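PDB 5GHG: aminotransferase class-III from Ochrobactrum anthropi, which probably transfers amino groups between amines and keto compounds as an omega-transaminase, using a pyridoxal phosphate cofactor that is bound here in its aminated form, PMP. Local coordinates for residues Asp123-Leu128 and Ser297-Asn302; Ala407-Arg412 and Val440-Ala445. The protein carries 1 engineered substitution. All coordinates share one frame; numbering follows the deposited sequence.

Contact 1: residues Asp123-Leu128 and Ser297-Asn302; sequences DTVVKL and SAFLIN
Thr124 reaches Phe299 first: its methyl CG2 lies 3.8 Å from Phe299 CZ and approaches the ring obliquely. The methyl stands anti to the backbone N, which turns OG1 back along its own helix, where it bonds to the carbonyl oxygen of Glu120. One residue on, Val125 lays CG2 over a face of the ring, a CH-pi contact 3.8 Å from the Phe299 centroid and 16° off the ring normal; this methyl is displaced from the centre, with Phe299 CG at 3.7 Å. Val125 also touches Ile282 of the neighbouring strand. Helix 118-135 thus packs on the seven-stranded mixed sheet of the large domain, as in fold-type-I PLP enzymes, with strand 297-301 antiparallel to both its neighbours, 111-115 and 282-285. The local helix and strand axes are 10.0 Å apart, inclined by 31°, and Phe299 bridges them: chi1 of 61° holds CG over the main chain, flanked by N and C, and aims the ring at the helix. A turn further along the helix, Leu128 brings CD1 to the ring edge, 4.0 Å from Phe299 CE2. The same methyl reaches Ile301 CD1 more loosely, at 4.5 Å. From strand 111-115, Tyr113 places its ring nearly parallel to that of Phe299.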
ATOM      1  N   ASP B 123       1.699  -5.692  -7.676  1.00  2.00           N
ATOM      2  CA  ASP B 123       0.286  -5.910  -7.965  1.00  2.41           C
ATOM      3  C   ASP B 123      -0.120  -5.210  -9.274  1.00  2.85           C
ATOM      4  O   ASP B 123      -0.800  -5.793 -10.126  1.00  2.00           O
ATOM      5  CB  ASP B 123      -0.541  -5.395  -6.786  1.00  2.97           C
ATOM      6  CG  ASP B 123      -1.989  -5.819  -6.844  1.00  6.55           C
ATOM      7  OD1 ASP B 123      -2.711  -5.285  -7.703  1.00  7.37           O
ATOM      8  OD2 ASP B 123      -2.410  -6.659  -6.001  1.00  8.72           O
ATOM      9  N   THR B 124       0.288  -3.951  -9.431  1.00  2.11           N
ATOM     10  CA  THR B 124      -0.009  -3.208 -10.641  1.00  2.37           C
ATOM     11  C   THR B 124       0.705  -3.810 -11.867  1.00  2.47           C
ATOM     12  O   THR B 124       0.150  -3.810 -12.967  1.00  4.33           O
ATOM     13  CB  THR B 124       0.395  -1.745 -10.461  1.00  3.01           C
ATOM     14  OG1 THR B 124      -0.266  -1.233  -9.313  1.00  3.04           O
ATOM     15  CG2 THR B 124       0.038  -0.901 -11.693  1.00  3.09           C
ATOM     16  N   VAL B 125       1.935  -4.275 -11.699  1.00  2.00           N
ATOM     17  CA  VAL B 125       2.619  -4.938 -12.808  1.00  3.19           C
ATOM     18  C   VAL B 125       1.791  -6.125 -13.306  1.00  2.83           C
ATOM     19  O   VAL B 125       1.604  -6.305 -14.515  1.00  2.45           O
ATOM     20  CB  VAL B 125       4.047  -5.368 -12.413  1.00  2.30           C
ATOM     21  CG1 VAL B 125       4.614  -6.351 -13.439  1.00  2.00           C
ATOM     22  CG2 VAL B 125       4.962  -4.128 -12.319  1.00  3.05           C
ATOM     23  N   VAL B 126       1.286  -6.958 -12.377  1.00  2.06           N
ATOM     24  CA  VAL B 126       0.481  -8.100 -12.781  1.00  2.65           C
ATOM     25  C   VAL B 126      -0.769  -7.626 -13.540  1.00  4.81           C
ATOM     26  O   VAL B 126      -1.145  -8.197 -14.579  1.00  2.48           O
ATOM     27  CB  VAL B 126       0.099  -8.966 -11.574  1.00  5.06           C
ATOM     28  CG1 VAL B 126      -0.900 -10.053 -12.017  1.00  3.66           C
ATOM     29  CG2 VAL B 126       1.352  -9.628 -10.969  1.00  3.84           C
ATOM     30  N   LYS B 127      -1.422  -6.579 -13.033  1.00  3.61           N
ATOM     31  CA  LYS B 127      -2.617  -6.049 -13.676  1.00  4.42           C
ATOM     32  C   LYS B 127      -2.291  -5.517 -15.076  1.00  4.41           C
ATOM     33  O   LYS B 127      -3.044  -5.755 -16.034  1.00  2.93           O
ATOM     34  CB  LYS B 127      -3.213  -4.926 -12.814  1.00  8.09           C
ATOM     35  CG  LYS B 127      -4.682  -4.713 -12.997  1.00 16.46           C
ATOM     36  CD  LYS B 127      -5.294  -3.920 -11.845  1.00 17.83           C
ATOM     37  CE  LYS B 127      -5.095  -2.467 -11.998  1.00 20.81           C
ATOM     38  NZ  LYS B 127      -6.031  -1.717 -11.113  1.00 18.12           N
ATOM     39  N   LEU B 128      -1.194  -4.787 -15.196  1.00  2.71           N
ATOM     40  CA  LEU B 128      -0.787  -4.240 -16.480  1.00  3.16           C
ATOM     41  C   LEU B 128      -0.496  -5.362 -17.481  1.00  2.56           C
ATOM     42  O   LEU B 128      -0.871  -5.271 -18.648  1.00  2.37           O
ATOM     43  CB  LEU B 128       0.436  -3.343 -16.299  1.00  4.39           C
ATOM     44  CG  LEU B 128       1.117  -2.688 -17.499  1.00  9.04           C
ATOM     45  CD1 LEU B 128       2.015  -1.566 -16.996  1.00  9.59           C
ATOM     46  CD2 LEU B 128       1.940  -3.719 -18.312  1.00  9.12           C
ATOM     47  N   SER B 297       7.253   3.852  -4.200  1.00  3.21           N
ATOM     48  CA  SER B 297       7.809   2.781  -5.018  1.00  2.92           C
ATOM     49  C   SER B 297       7.561   3.129  -6.474  1.00  2.97           C
ATOM     50  O   SER B 297       6.785   4.030  -6.790  1.00  2.52           O
ATOM     51  CB  SER B 297       7.193   1.428  -4.666  1.00  2.37           C
ATOM     52  OG  SER B 297       7.304   1.203  -3.268  1.00  9.44           O
ATOM     53  N   ALA B 298       8.210   2.385  -7.357  1.00  2.99           N
ATOM     54  CA  ALA B 298       8.146   2.681  -8.781  1.00  3.61           C
ATOM     55  C   ALA B 298       8.402   1.398  -9.540  1.00  3.75           C
ATOM     56  O   ALA B 298       9.096   0.502  -9.045  1.00  3.54           O
ATOM     57  CB  ALA B 298       9.175   3.741  -9.196  1.00  3.58           C
ATOM     58  N   PHE B 299       7.855   1.316 -10.743  1.00  3.73           N
ATOM     59  CA  PHE B 299       8.354   0.316 -11.677  1.00  4.18           C
ATOM     60  C   PHE B 299       8.587   0.969 -13.034  1.00  4.50           C
ATOM     61  O   PHE B 299       7.933   1.957 -13.395  1.00  3.49           O
ATOM     62  CB  PHE B 299       7.445  -0.908 -11.765  1.00  3.26           C
ATOM     63  CG  PHE B 299       6.041  -0.625 -12.244  1.00  3.44           C
ATOM     64  CD1 PHE B 299       5.030  -0.312 -11.342  1.00  3.38           C
ATOM     65  CD2 PHE B 299       5.720  -0.737 -13.603  1.00  3.69           C
ATOM     66  CE1 PHE B 299       3.733  -0.095 -11.780  1.00  4.95           C
ATOM     67  CE2 PHE B 299       4.430  -0.501 -14.052  1.00  4.92           C
ATOM     68  CZ  PHE B 299       3.432  -0.180 -13.147  1.00  4.29           C
ATOM     69  N   LEU B 300       9.569   0.441 -13.751  1.00  2.34           N
ATOM     70  CA  LEU B 300       9.907   0.877 -15.098  1.00  3.24           C
ATOM     71  C   LEU B 300       9.509  -0.217 -16.079  1.00  3.88           C
ATOM     72  O   LEU B 300       9.632  -1.414 -15.770  1.00  2.41           O
ATOM     73  CB  LEU B 300      11.406   1.130 -15.215  1.00  3.44           C
ATOM     74  CG  LEU B 300      11.950   2.337 -14.437  1.00  7.27           C
ATOM     75  CD1 LEU B 300      13.443   2.188 -14.240  1.00  8.31           C
ATOM     76  CD2 LEU B 300      11.664   3.572 -15.251  1.00 11.30           C
ATOM     77  N   ILE B 301       9.063   0.187 -17.268  1.00  2.71           N
ATOM     78  CA  ILE B 301       8.797  -0.776 -18.328  1.00  2.99           C
ATOM     79  C   ILE B 301       9.511  -0.342 -19.595  1.00  3.36           C
ATOM     80  O   ILE B 301       9.690   0.858 -19.853  1.00  3.35           O
ATOM     81  CB  ILE B 301       7.281  -0.953 -18.594  1.00  3.26           C
ATOM     82  CG1 ILE B 301       6.689   0.329 -19.141  1.00  3.80           C
ATOM     83  CG2 ILE B 301       6.552  -1.363 -17.312  1.00  2.41           C
ATOM     84  CD1 ILE B 301       5.239   0.180 -19.544  1.00  5.08           C
ATOM     85  N   ASN B 302       9.913  -1.322 -20.401  1.00  4.58           N
ATOM     86  CA  ASN B 302      10.622  -0.984 -21.627  1.00  6.07           C
ATOM     87  C   ASN B 302       9.625  -0.775 -22.766  1.00  9.14           C
ATOM     88  O   ASN B 302       8.397  -0.833 -22.581  1.00  7.31           O
ATOM     89  CB  ASN B 302      11.683  -2.027 -21.939  1.00  5.87           C
ATOM     90  CG  ASN B 302      11.111  -3.391 -22.270  1.00  7.35           C
ATOM     91  OD1 ASN B 302       9.908  -3.561 -22.405  1.00  6.29           O
ATOM     92  ND2 ASN B 302      11.984  -4.363 -22.425  1.00  8.07           N
TER

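Contact 2: residues Ala407-Arg412 and Val440-Ala445; sequences AVLQER and VSALEA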
ATOM      1  N   ALA B 407      18.727 -13.034  19.363  1.00  4.58           N
ATOM      2  CA  ALA B 407      18.516 -12.391  20.659  1.00  6.44           C
ATOM      3  C   ALA B 407      19.841 -12.044  21.339  1.00  6.21           C
ATOM      4  O   ALA B 407      19.982 -10.972  21.938  1.00  5.48           O
ATOM      5  CB  ALA B 407      17.664 -13.285  21.555  1.00  7.23           C
ATOM      6  N   VAL B 408      20.821 -12.945  21.264  1.00  4.95           N
ATOM      7  CA  VAL B 408      22.127 -12.664  21.847  1.00  5.82           C
ATOM      8  C   VAL B 408      22.821 -11.534  21.092  1.00  4.81           C
ATOM      9  O   VAL B 408      23.426 -10.640  21.691  1.00  3.37           O
ATOM     10  CB  VAL B 408      22.995 -13.934  21.867  1.00  7.34           C
ATOM     11  CG1 VAL B 408      24.434 -13.570  22.255  1.00  6.50           C
ATOM     12  CG2 VAL B 408      22.435 -14.935  22.836  1.00  7.71           C
ATOM     13  N   LEU B 409      22.731 -11.550  19.764  1.00  3.68           N
ATOM     14  CA  LEU B 409      23.332 -10.484  18.982  1.00  4.67           C
ATOM     15  C   LEU B 409      22.726  -9.121  19.351  1.00  5.33           C
ATOM     16  O   LEU B 409      23.448  -8.117  19.440  1.00  4.52           O
ATOM     17  CB  LEU B 409      23.161 -10.772  17.494  1.00  4.67           C
ATOM     18  CG  LEU B 409      23.871  -9.934  16.457  1.00  8.25           C
ATOM     19  CD1 LEU B 409      25.362  -9.863  16.710  1.00  7.29           C
ATOM     20  CD2 LEU B 409      23.606 -10.513  15.063  1.00  9.98           C
ATOM     21  N   GLN B 410      21.412  -9.073  19.584  1.00  3.02           N
ATOM     22  CA  GLN B 410      20.779  -7.834  20.021  1.00  5.68           C
ATOM     23  C   GLN B 410      21.279  -7.396  21.404  1.00  6.65           C
ATOM     24  O   GLN B 410      21.459  -6.202  21.657  1.00  6.15           O
ATOM     25  CB  GLN B 410      19.254  -7.984  20.024  1.00  6.54           C
ATOM     26  CG  GLN B 410      18.496  -6.718  20.450  1.00  6.92           C
ATOM     27  CD  GLN B 410      16.991  -6.916  20.350  1.00 12.44           C
ATOM     28  OE1 GLN B 410      16.505  -7.446  19.351  1.00 21.54           O
ATOM     29  NE2 GLN B 410      16.254  -6.561  21.398  1.00 10.58           N
ATOM     30  N   GLU B 411      21.510  -8.356  22.304  1.00  7.32           N
ATOM     31  CA  GLU B 411      22.143  -8.032  23.580  1.00  8.88           C
ATOM     32  C   GLU B 411      23.516  -7.397  23.375  1.00  8.27           C
ATOM     33  O   GLU B 411      23.941  -6.561  24.175  1.00  8.38           O
ATOM     34  CB  GLU B 411      22.306  -9.285  24.445  1.00  7.23           C
ATOM     35  CG  GLU B 411      21.040  -9.913  24.954  1.00 11.90           C
ATOM     36  CD  GLU B 411      21.339 -11.164  25.788  1.00 19.14           C
ATOM     37  OE1 GLU B 411      21.076 -12.299  25.300  1.00 21.00           O
ATOM     38  OE2 GLU B 411      21.918 -11.015  26.903  1.00 22.85           O
ATOM     39  N   ARG B 412      24.239  -7.820  22.348  1.00  2.67           N
ATOM     40  CA  ARG B 412      25.540  -7.275  22.033  1.00  4.61           C
ATOM     41  C   ARG B 412      25.456  -6.021  21.150  1.00  5.81           C
ATOM     42  O   ARG B 412      26.474  -5.591  20.599  1.00  7.93           O
ATOM     43  CB  ARG B 412      26.406  -8.343  21.359  1.00  5.07           C
ATOM     44  CG  ARG B 412      26.885  -9.406  22.336  1.00  6.06           C
ATOM     45  CD  ARG B 412      27.620 -10.547  21.661  1.00  8.13           C
ATOM     46  NE  ARG B 412      28.237 -11.455  22.632  1.00  9.50           N
ATOM     47  CZ  ARG B 412      29.425 -11.245  23.181  1.00  9.31           C
ATOM     48  NH1 ARG B 412      30.134 -10.156  22.851  1.00  7.22           N
ATOM     49  NH2 ARG B 412      29.905 -12.121  24.053  1.00 11.58           N
ATOM     50  N   VAL B 440      30.745  -7.653  12.698  1.00  5.67           N
ATOM     51  CA  VAL B 440      31.111  -9.052  12.507  1.00  4.52           C
ATOM     52  C   VAL B 440      31.746  -9.627  13.774  1.00  5.17           C
ATOM     53  O   VAL B 440      31.539 -10.796  14.102  1.00  5.10           O
ATOM     54  CB  VAL B 440      32.018  -9.224  11.287  1.00  6.94           C
ATOM     55  CG1 VAL B 440      32.515 -10.659  11.204  1.00  9.00           C
ATOM     56  CG2 VAL B 440      31.259  -8.846  10.001  1.00  6.03           C
ATOM     57  N   SER B 441      32.523  -8.823  14.501  1.00  4.24           N
ATOM     58  CA  SER B 441      33.044  -9.298  15.776  1.00  6.96           C
ATOM     59  C   SER B 441      31.915  -9.605  16.763  1.00  5.87           C
ATOM     60  O   SER B 441      32.036 -10.533  17.572  1.00  6.43           O
ATOM     61  CB  SER B 441      34.018  -8.288  16.381  1.00  8.29           C
ATOM     62  OG  SER B 441      35.140  -8.125  15.544  1.00 11.91           O
ATOM     63  N   ALA B 442      30.821  -8.854  16.717  1.00  3.18           N
ATOM     64  CA  ALA B 442      29.688  -9.171  17.584  1.00  4.31           C
ATOM     65  C   ALA B 442      29.041 -10.500  17.183  1.00  4.83           C
ATOM     66  O   ALA B 442      28.585 -11.268  18.042  1.00  4.24           O
ATOM     67  CB  ALA B 442      28.652  -8.055  17.558  1.00  3.57           C
ATOM     68  N   LEU B 443      28.977 -10.775  15.883  1.00  3.74           N
ATOM     69  CA  LEU B 443      28.464 -12.060  15.446  1.00  3.71           C
ATOM     70  C   LEU B 443      29.372 -13.199  15.900  1.00  4.04           C
ATOM     71  O   LEU B 443      28.897 -14.224  16.388  1.00  3.92           O
ATOM     72  CB  LEU B 443      28.290 -12.082  13.935  1.00  3.47           C
ATOM     73  CG  LEU B 443      27.881 -13.430  13.348  1.00  3.41           C
ATOM     74  CD1 LEU B 443      26.517 -13.883  13.894  1.00  2.97           C
ATOM     75  CD2 LEU B 443      27.892 -13.366  11.834  1.00  4.25           C
ATOM     76  N   GLU B 444      30.683 -13.040  15.730  1.00  5.43           N
ATOM     77  CA  GLU B 444      31.600 -14.097  16.148  1.00  6.00           C
ATOM     78  C   GLU B 444      31.445 -14.414  17.633  1.00  6.07           C
ATOM     79  O   GLU B 444      31.348 -15.584  18.022  1.00  5.79           O
ATOM     80  CB  GLU B 444      33.043 -13.705  15.840  1.00  8.22           C
ATOM     81  CG  GLU B 444      34.035 -14.725  16.366  1.00 13.14           C
ATOM     82  CD  GLU B 444      35.461 -14.440  15.920  1.00 23.25           C
ATOM     83  OE1 GLU B 444      35.755 -13.296  15.518  1.00 20.06           O
ATOM     84  OE2 GLU B 444      36.274 -15.379  15.961  1.00 27.23           O
ATOM     85  N   ALA B 445      31.427 -13.373  18.475  1.00  6.67           N
ATOM     86  CA  ALA B 445      31.260 -13.586  19.911  1.00  8.42           C
ATOM     87  C   ALA B 445      29.892 -14.193  20.221  1.00  6.06           C
ATOM     88  O   ALA B 445      29.761 -15.023  21.125  1.00  7.37           O
ATOM     89  CB  ALA B 445      31.450 -12.267  20.659  1.00  7.21           C
TER
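Arg412, the first residue to leave helical geometry after helix 400-411, sends its side chain across to segment 440-445 and sets its guanidinium over Ala445. Its CB starts out toward that helix and comes within 4.4 Å of Ala442 CB. CG stands anti to the carbonyl carbon (chi1 -73°), and the chain then runs extended to NE, long enough to pass from Ala442 to Ala445, one turn further on. Along the way CD lies 3.8 Å from Ala442 O, a carbonyl that also accepts a hydrogen bond from Thr446 OG1. NE is the first atom of the head group to meet the next turn, 3.9 Å from Ala445 CB. Beyond it the flat group spreads over this methyl: CZ is 3.4 Å from Ala445 CB, and NH1 comes closer still, at 3.3 Å. The methyl carbon, Ala445 CB, sits 3.3 Å above the guanidinium plane of Arg412, over its centre. At the tip, NH2 forms a salt bridge with Asp449, one turn beyond Ala445 on the same helix, which helps fix the rotation of the head group.

Leu409 supplies the apolar part of the contact. Its CD1 packs 3.8 Å from Ala442 CB and lies equally near the backbone, at 3.8 Å from Leu443 N. No hydrogen bond joins the two segments. Arg412 is exposed to solvent, whereas Leu409 and Leu443 are buried, their side chains sharing Phe425 of strand 422-425. Leu409 and Ala442 both touch Val414 of strand 414-419, so the two helices lie side by side against the mixed sheet that carries these strands, consistent with the C-terminal small domain of a fold-type-I aminotransferase, with helix 347-363 meeting Leu443 through Leu362.

In the fold
Contacts 1 and 2 lie on opposite sides of the chain's centre, with their own centres 39 Å apart and their nearest atoms about 26 Å apart. Contact 1 packs a helix on a strand, contact 2 a helix on a helix: contact 1 belongs to the sheet containing strand 297-301, contact 2 to the separate mixed sheet containing strands 414-419 and 422-425. Contact 1 does not touch the cofactor: the side chain of Val125 is about 10 Å from the bound PMP, but the first five residues of helix 118-135 include the pocket residues Gly118, Ser119 and Asn122. On this helix, Asp123 and Lys127 also bond to the second subunit. Along the chain, contact 1 closes before contact 2 opens.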